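Local coordinates for VMB-1 (Vibrio alginolyticus, PDB 6JV4), which is a zinc-dependent subclass B1 metallo-beta-lactamase that probably hydrolyses the amide bond of beta-lactam rings to give substituted beta-amino acids, at residues A[150-155]-A[196-201]; A[75-80]-A[128-133]. One frame throughout, in Å; residues are numbered along the deposited sequence.

Overall arrangement
Both contacts reach the same five-stranded sheet, one of the two sheets of the metallo-beta-lactamase alpha-beta/beta-alpha sandwich. Contact 1 joins strand 150-153 to the loop entering strand 200-203, whereas contact 2 carries the opposite edge of that sheet, just after strand 127-129, onto strand 74-79 of the other sheet. Their centres lie 15 Å apart, yet they touch: N155 ND2 and G133 O are 3.1 Å apart, a probable hydrogen bond, with P154 packing beside it. Contact 2 is nearer the metals, the V79 side chain standing about 10 Å from that of H82, a ligand of the first zinc ion. Contact 1 lies away from the zinc site.

Contact 1. Residues A[150-155]-A[196-201]; sequences VVWLPN and PDAKLV
The carbonyl oxygen D197 O is approached from two directions, by the rim of the W152 indole and by the ammonium of K199. It lies in the plane of the indole, 4.0 Å beyond W152 CH2, while K199 NZ bonds to it over 3.3 Å from above the carbonyl plane, 45° out of it and so not on a lone pair. The lysine curls back over its own loop to make this long bond. W152 carries the whole of its side of the contact. With CG set anti to the backbone N (chi1 177°), the indole stretches out from strand 150-153 and brings its six-membered ring to the loop before strand 200-203, reaching past the intervening strand 158-162, whose L159 it touches. A198 meets the end of this ring edge-on: its CA lies 3.7 Å from W152 CH2, near the ring plane, and its methyl CB packs 3.9 Å from W152 CZ3. The D197 carboxylate comes in obliquely, its plane turned 43° from that of the indole, and OD1 and OD2 each stop 3.7 Å from W152 CZ2. D197 gets there because its CG is tucked between its backbone N and carbonyl carbon, swinging the acid back toward the tryptophan. P154 CA sits over one face of the indole, 3.5 Å above the plane and offset toward the rim. Y195, just after helix 184-194, brings a second ring against W152 at an inclined angle. The contact thus fastens the turn between that helix and strand 200-203 to the middle of the sheet by van der Waals packing. D197 O, in line with the ring edge, would probably add a weak attraction for the polarised C-H groups there, whereas the carboxylate, tilted above the rim, only packs.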
ATOM      1  N   VAL A 150       3.355   4.602   4.481  1.00  6.63           N
ATOM      2  CA  VAL A 150       2.947   5.204   3.205  1.00  6.31           C
ATOM      3  C   VAL A 150       4.192   5.292   2.320  1.00  6.84           C
ATOM      4  O   VAL A 150       5.329   5.225   2.828  1.00  7.25           O
ATOM      5  CB  VAL A 150       2.278   6.571   3.423  1.00  6.02           C
ATOM      6  CG1 VAL A 150       1.033   6.442   4.300  1.00  6.28           C
ATOM      7  CG2 VAL A 150       3.258   7.611   3.957  1.00  6.30           C
ATOM      8  N   VAL A 151       3.942   5.476   1.040  1.00  7.36           N
ATOM      9  CA  VAL A 151       5.053   5.544   0.069  1.00  7.65           C
ATOM     10  C   VAL A 151       4.820   6.765  -0.795  1.00  7.59           C
ATOM     11  O   VAL A 151       3.741   6.887  -1.375  1.00  8.14           O
ATOM     12  CB  VAL A 151       5.185   4.268  -0.758  1.00  7.72           C
ATOM     13  CG1 VAL A 151       6.437   4.353  -1.632  1.00  8.79           C
ATOM     14  CG2 VAL A 151       5.204   3.035   0.139  1.00  7.94           C
ATOM     15  N   TRP A 152       5.818   7.637  -0.848  1.00  8.38           N
ATOM     16  CA  TRP A 152       5.792   8.893  -1.618  1.00  8.28           C
ATOM     17  C   TRP A 152       6.590   8.783  -2.895  1.00  8.58           C
ATOM     18  O   TRP A 152       7.688   8.279  -2.829  1.00  9.46           O
ATOM     19  CB  TRP A 152       6.378   9.998  -0.744  1.00  8.54           C
ATOM     20  CG  TRP A 152       6.518  11.357  -1.370  1.00  9.28           C
ATOM     21  CD1 TRP A 152       7.690  12.053  -1.430  1.00 10.00           C
ATOM     22  CD2 TRP A 152       5.499  12.247  -1.870  1.00  9.96           C
ATOM     23  NE1 TRP A 152       7.480  13.304  -1.957  1.00  9.76           N
ATOM     24  CE2 TRP A 152       6.146  13.443  -2.255  1.00  9.72           C
ATOM     25  CE3 TRP A 152       4.108  12.173  -2.038  1.00  9.88           C
ATOM     26  CZ2 TRP A 152       5.440  14.558  -2.711  1.00 10.26           C
ATOM     27  CZ3 TRP A 152       3.420  13.249  -2.545  1.00 10.70           C
ATOM     28  CH2 TRP A 152       4.074  14.447  -2.875  1.00 10.82           C
ATOM     29  N   LEU A 153       6.013   9.218  -4.012  1.00  8.20           N
ATOM     30  CA  LEU A 153       6.683   9.209  -5.329  1.00  9.06           C
ATOM     31  C   LEU A 153       6.916  10.679  -5.667  1.00  9.86           C
ATOM     32  O   LEU A 153       6.009  11.350  -6.137  1.00 10.49           O
ATOM     33  CB  LEU A 153       5.785   8.518  -6.350  1.00  9.90           C
ATOM     34  CG  LEU A 153       5.317   7.114  -5.992  1.00 10.19           C
ATOM     35  CD1 LEU A 153       4.517   6.484  -7.144  1.00 11.44           C
ATOM     36  CD2 LEU A 153       6.445   6.231  -5.574  1.00 10.43           C
ATOM     37  N   PRO A 154       8.098  11.232  -5.313  1.00 10.48           N
ATOM     38  CA  PRO A 154       8.317  12.665  -5.387  1.00 11.97           C
ATOM     39  C   PRO A 154       8.227  13.202  -6.820  1.00 12.21           C
ATOM     40  O   PRO A 154       7.838  14.374  -6.982  1.00 14.17           O
ATOM     41  CB  PRO A 154       9.736  12.818  -4.776  1.00 12.06           C
ATOM     42  CG  PRO A 154      10.398  11.480  -4.951  1.00 12.30           C
ATOM     43  CD  PRO A 154       9.229  10.542  -4.668  1.00 11.87           C
ATOM     44  N   ASN A 155       8.608  12.418  -7.830  1.00 12.12           N
ATOM     45  CA  ASN A 155       8.597  12.941  -9.226  1.00 14.12           C
ATOM     46  C   ASN A 155       7.168  13.239  -9.671  1.00 15.84           C
ATOM     47  O   ASN A 155       6.978  14.241 -10.397  1.00 18.52           O
ATOM     48  CB  ASN A 155       9.342  12.018 -10.186  1.00 14.63           C
ATOM     49  CG  ASN A 155      10.779  11.863  -9.752  1.00 17.53           C
ATOM     50  OD1 ASN A 155      11.439  12.866  -9.509  1.00 20.67           O
ATOM     51  ND2 ASN A 155      11.268  10.651  -9.616  1.00 21.74           N
ATOM     52  N   PRO A 196       2.215  18.364   1.822  1.00 11.23           N
ATOM     53  CA  PRO A 196       1.242  19.378   1.399  1.00 12.55           C
ATOM     54  C   PRO A 196       1.143  19.475  -0.124  1.00 12.26           C
ATOM     55  O   PRO A 196       0.162  20.024  -0.612  1.00 13.82           O
ATOM     56  CB  PRO A 196       1.852  20.667   2.001  1.00 11.82           C
ATOM     57  CG  PRO A 196       3.301  20.419   1.991  1.00 12.14           C
ATOM     58  CD  PRO A 196       3.394  18.968   2.466  1.00 11.72           C
ATOM     59  N   ASP A 197       2.162  18.968  -0.833  1.00 11.46           N
ATOM     60  CA  ASP A 197       2.299  19.001  -2.299  1.00 12.03           C
ATOM     61  C   ASP A 197       1.743  17.731  -2.944  1.00 11.49           C
ATOM     62  O   ASP A 197       1.917  17.563  -4.142  1.00 11.14           O
ATOM     63  CB  ASP A 197       3.753  19.231  -2.687  1.00 12.70           C
ATOM     64  CG  ASP A 197       4.801  18.309  -2.080  1.00 12.96           C
ATOM     65  OD1 ASP A 197       4.560  17.675  -1.014  1.00 13.47           O
ATOM     66  OD2 ASP A 197       5.886  18.271  -2.651  1.00 12.64           O
ATOM     67  N   ALA A 198       1.133  16.808  -2.182  1.00 10.31           N
ATOM     68  CA  ALA A 198       0.521  15.608  -2.789  1.00 11.10           C
ATOM     69  C   ALA A 198      -0.528  16.018  -3.836  1.00 11.93           C
ATOM     70  O   ALA A 198      -1.434  16.800  -3.511  1.00 12.79           O
ATOM     71  CB  ALA A 198      -0.069  14.724  -1.717  1.00 11.80           C
ATOM     72  N   LYS A 199      -0.437  15.427  -5.009  1.00 11.58           N
ATOM     73  CA  LYS A 199      -1.415  15.683  -6.092  1.00 12.99           C
ATOM     74  C   LYS A 199      -2.425  14.557  -6.178  1.00 13.96           C
ATOM     75  O   LYS A 199      -3.578  14.845  -6.528  1.00 14.65           O
ATOM     76  CB  LYS A 199      -0.688  15.910  -7.408  1.00 16.44           C
ATOM     77  CG  LYS A 199       0.133  17.192  -7.378  1.00 19.64           C
ATOM     78  CD  LYS A 199      -0.691  18.464  -7.109  1.00 25.20           C
ATOM     79  CE  LYS A 199       0.118  19.745  -7.273  1.00 30.62           C
ATOM     80  NZ  LYS A 199       0.996  19.988  -6.104  1.00 34.25           N
ATOM     81  N   LEU A 200      -2.001  13.330  -5.921  1.00 12.13           N
ATOM     82  CA  LEU A 200      -2.878  12.145  -6.028  1.00 12.31           C
ATOM     83  C   LEU A 200      -2.592  11.335  -4.782  1.00 10.82           C
ATOM     84  O   LEU A 200      -1.419  11.205  -4.446  1.00 11.49           O
ATOM     85  CB  LEU A 200      -2.505  11.351  -7.274  1.00 13.77           C
ATOM     86  CG  LEU A 200      -3.435  10.195  -7.654  1.00 17.71           C
ATOM     87  CD1 LEU A 200      -4.826  10.687  -7.996  1.00 20.01           C
ATOM     88  CD2 LEU A 200      -2.830   9.481  -8.849  1.00 20.29           C
ATOM     89  N   VAL A 201      -3.635  10.938  -4.100  1.00  8.84           N
ATOM     90  CA  VAL A 201      -3.533  10.053  -2.925  1.00  8.28           C
ATOM     91  C   VAL A 201      -4.263   8.751  -3.264  1.00  7.85           C
ATOM     92  O   VAL A 201      -5.419   8.796  -3.745  1.00  8.19           O
ATOM     93  CB  VAL A 201      -4.134  10.731  -1.686  1.00  8.63           C
ATOM     94  CG1 VAL A 201      -4.117   9.765  -0.504  1.00  8.51           C
ATOM     95  CG2 VAL A 201      -3.425  12.030  -1.367  1.00  8.47           C
TER

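Contact 2. Residues A[75-80]-A[128-133]; sequences IKSAVV and FEFIDG
The phenyl ring of F130 has V79 on one face: methyl CG1 stands 3.6 Å above the plane, offset toward the rim and only 20° off the normal through the centroid, a clear CH-pi contact. S77 OG approaches the same ring obliquely and comes to 3.2 Å from F130 CE1. Between these two side chains the ring's far end meets the strand backbone itself, with V79 N 3.6 Å from F130 CZ. F130 is able to reach this far because its CG lies anti to the backbone N (chi1 169°), which extends the ring away from the corner at 130 and onto strand 74-79. A135 and V137 of strand 135-138 also touch the phenyl side chain. V79 turns CG1 into the position between its own N and carbonyl carbon, aiming that methyl at the ring. The polar part of the junction runs alongside. Water 1 is held 2.7 Å from S77 OG and donates to F130 O over 2.8 Å, while S77 OG also bonds H50 ND1 on the adjoining strand 48-52. At the corner, F130 and I131 form a classic beta bulge opposite A135, and the turn is closed by a nearly straight bond (164°) from G133 N to E129 OE1, 3.1 Å long; the other carboxylate oxygen of E129 is taken by S136 OG. Here the two sheets of the sandwich meet across a buried interface in which an aromatic ring supplies the apolar grip. The serine hydroxyl so close to that ring is already engaged: the water bridges it to F130 O, giving this carbonyl a donor inside the core, while H50 is the other partner of the serine.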
ATOM      1  N   ILE A  75      11.328  -7.341 -12.770  1.00 21.07           N
ATOM      2  CA  ILE A  75      10.717  -7.068 -11.444  1.00 20.65           C
ATOM      3  C   ILE A  75      11.821  -7.216 -10.392  1.00 20.05           C
ATOM      4  O   ILE A  75      12.249  -8.352 -10.106  1.00 20.73           O
ATOM      5  CB  ILE A  75       9.464  -7.945 -11.252  1.00 23.25           C
ATOM      6  CG1 ILE A  75       8.958  -7.835  -9.808  1.00 24.10           C
ATOM      7  CG2 ILE A  75       9.700  -9.407 -11.656  1.00 27.64           C
ATOM      8  CD1 ILE A  75       8.404  -6.496  -9.462  1.00 26.56           C
ATOM      9  N   LYS A  76      12.272  -6.095  -9.843  1.00 18.01           N
ATOM     10  CA  LYS A  76      13.454  -5.967  -8.958  1.00 18.65           C
ATOM     11  C   LYS A  76      13.070  -6.146  -7.492  1.00 18.25           C
ATOM     12  O   LYS A  76      13.821  -6.788  -6.722  1.00 17.03           O
ATOM     13  CB  LYS A  76      14.140  -4.602  -9.100  1.00 23.94           C
ATOM     14  CG  LYS A  76      15.193  -4.564 -10.194  1.00 30.89           C
ATOM     15  CD  LYS A  76      16.364  -5.500  -9.917  1.00 36.20           C
ATOM     16  CE  LYS A  76      17.355  -5.550 -11.057  1.00 41.26           C
ATOM     17  NZ  LYS A  76      18.500  -6.431 -10.726  1.00 45.38           N
ATOM     18  N   SER A  77      11.988  -5.519  -7.062  1.00 15.18           N
ATOM     19  CA  SER A  77      11.678  -5.590  -5.621  1.00 13.32           C
ATOM     20  C   SER A  77      10.226  -5.210  -5.406  1.00 13.42           C
ATOM     21  O   SER A  77       9.617  -4.681  -6.304  1.00 12.33           O
ATOM     22  CB  SER A  77      12.599  -4.717  -4.817  1.00 13.42           C
ATOM     23  OG  SER A  77      12.304  -3.330  -5.033  1.00 13.80           O
ATOM     24  N   ALA A  78       9.728  -5.516  -4.215  1.00 11.49           N
ATOM     25  CA  ALA A  78       8.391  -5.098  -3.769  1.00 10.32           C
ATOM     26  C   ALA A  78       8.529  -4.584  -2.349  1.00  9.63           C
ATOM     27  O   ALA A  78       9.348  -5.128  -1.560  1.00  9.95           O
ATOM     28  CB  ALA A  78       7.432  -6.241  -3.835  1.00 10.20           C
ATOM     29  N   VAL A  79       7.691  -3.617  -1.991  1.00  9.79           N
ATOM     30  CA  VAL A  79       7.529  -3.179  -0.592  1.00  9.54           C
ATOM     31  C   VAL A  79       6.076  -3.440  -0.202  1.00  8.64           C
ATOM     32  O   VAL A  79       5.161  -3.256  -1.047  1.00  9.92           O
ATOM     33  CB  VAL A  79       7.906  -1.704  -0.367  1.00  9.65           C
ATOM     34  CG1 VAL A  79       7.040  -0.744  -1.176  1.00 10.24           C
ATOM     35  CG2 VAL A  79       7.879  -1.337   1.109  1.00 10.79           C
ATOM     36  N   VAL A  80       5.860  -3.941   1.000  1.00  8.95           N
ATOM     37  CA  VAL A  80       4.486  -4.213   1.503  1.00  9.07           C
ATOM     38  C   VAL A  80       4.178  -3.193   2.588  1.00  8.47           C
ATOM     39  O   VAL A  80       5.079  -2.884   3.401  1.00  9.45           O
ATOM     40  CB  VAL A  80       4.311  -5.667   1.991  1.00 10.52           C
ATOM     41  CG1 VAL A  80       4.670  -6.646   0.886  1.00 11.15           C
ATOM     42  CG2 VAL A  80       5.072  -5.968   3.245  1.00 12.88           C
ATOM     43  N   PHE A 128      12.838   5.720   4.487  1.00 11.52           N
ATOM     44  CA  PHE A 128      13.645   4.727   3.746  1.00 11.91           C
ATOM     45  C   PHE A 128      13.488   5.007   2.255  1.00 13.09           C
ATOM     46  O   PHE A 128      12.350   5.124   1.735  1.00 11.21           O
ATOM     47  CB  PHE A 128      13.242   3.292   4.111  1.00 12.82           C
ATOM     48  CG  PHE A 128      13.997   2.234   3.351  1.00 15.35           C
ATOM     49  CD1 PHE A 128      15.268   1.861   3.765  1.00 19.47           C
ATOM     50  CD2 PHE A 128      13.474   1.592   2.244  1.00 15.12           C
ATOM     51  CE1 PHE A 128      15.996   0.894   3.077  1.00 19.63           C
ATOM     52  CE2 PHE A 128      14.189   0.591   1.586  1.00 15.82           C
ATOM     53  CZ  PHE A 128      15.474   0.290   1.969  1.00 19.87           C
ATOM     54  N   GLU A 129      14.622   5.083   1.553  1.00 12.52           N
ATOM     55  CA  GLU A 129      14.618   5.229   0.089  1.00 14.19           C
ATOM     56  C   GLU A 129      14.424   3.863  -0.536  1.00 15.49           C
ATOM     57  O   GLU A 129      15.374   3.057  -0.613  1.00 16.62           O
ATOM     58  CB  GLU A 129      15.901   5.917  -0.400  1.00 17.83           C
ATOM     59  CG  GLU A 129      15.888   7.404  -0.199  1.00 22.19           C
ATOM     60  CD  GLU A 129      14.872   8.137  -1.069  1.00 22.76           C
ATOM     61  OE1 GLU A 129      15.139   8.388  -2.308  1.00 27.97           O
ATOM     62  OE2 GLU A 129      13.819   8.461  -0.510  1.00 27.24           O
ATOM     63  N   PHE A 130      13.188   3.530  -0.879  1.00 12.40           N
ATOM     64  CA  PHE A 130      12.869   2.218  -1.488  1.00 12.05           C
ATOM     65  C   PHE A 130      13.408   2.156  -2.936  1.00 12.93           C
ATOM     66  O   PHE A 130      13.913   1.110  -3.381  1.00 13.17           O
ATOM     67  CB  PHE A 130      11.365   1.987  -1.380  1.00 12.54           C
ATOM     68  CG  PHE A 130      10.884   0.826  -2.198  1.00 11.84           C
ATOM     69  CD1 PHE A 130      11.386  -0.450  -1.956  1.00 12.47           C
ATOM     70  CD2 PHE A 130       9.831   0.971  -3.088  1.00 11.52           C
ATOM     71  CE1 PHE A 130      10.935  -1.527  -2.703  1.00 12.13           C
ATOM     72  CE2 PHE A 130       9.371  -0.109  -3.812  1.00 11.13           C
ATOM     73  CZ  PHE A 130       9.910  -1.364  -3.612  1.00 12.11           C
ATOM     74  N   ILE A 131      13.249   3.230  -3.690  1.00 12.84           N
ATOM     75  CA  ILE A 131      13.847   3.389  -5.038  1.00 13.54           C
ATOM     76  C   ILE A 131      14.549   4.744  -5.017  1.00 15.11           C
ATOM     77  O   ILE A 131      13.888   5.776  -4.861  1.00 12.99           O
ATOM     78  CB  ILE A 131      12.817   3.302  -6.185  1.00 12.70           C
ATOM     79  CG1 ILE A 131      11.839   2.129  -6.028  1.00 12.91           C
ATOM     80  CG2 ILE A 131      13.545   3.269  -7.536  1.00 14.55           C
ATOM     81  CD1 ILE A 131      10.622   2.179  -6.945  1.00 12.93           C
ATOM     82  N   ASP A 132      15.865   4.747  -5.184  1.00 18.78           N
ATOM     83  CA  ASP A 132      16.678   5.988  -5.046  1.00 21.14           C
ATOM     84  C   ASP A 132      16.132   7.093  -5.956  1.00 19.22           C
ATOM     85  O   ASP A 132      16.111   6.904  -7.171  1.00 18.90           O
ATOM     86  CB  ASP A 132      18.158   5.692  -5.320  1.00 25.78           C
ATOM     87  CG  ASP A 132      18.820   4.910  -4.192  1.00 34.70           C
ATOM     88  OD1 ASP A 132      18.300   4.946  -3.035  1.00 40.58           O
ATOM     89  OD2 ASP A 132      19.867   4.276  -4.454  1.00 44.45           O
ATOM     90  N   GLY A 133      15.676   8.195  -5.353  1.00 20.25           N
ATOM     91  CA  GLY A 133      15.167   9.398  -6.044  1.00 19.80           C
ATOM     92  C   GLY A 133      13.743   9.239  -6.563  1.00 19.12           C
ATOM     93  O   GLY A 133      13.267  10.156  -7.286  1.00 21.11           O
TER
HETATM   94  O   HOH W   1      14.130  -1.569  -4.235  1.00 21.50           O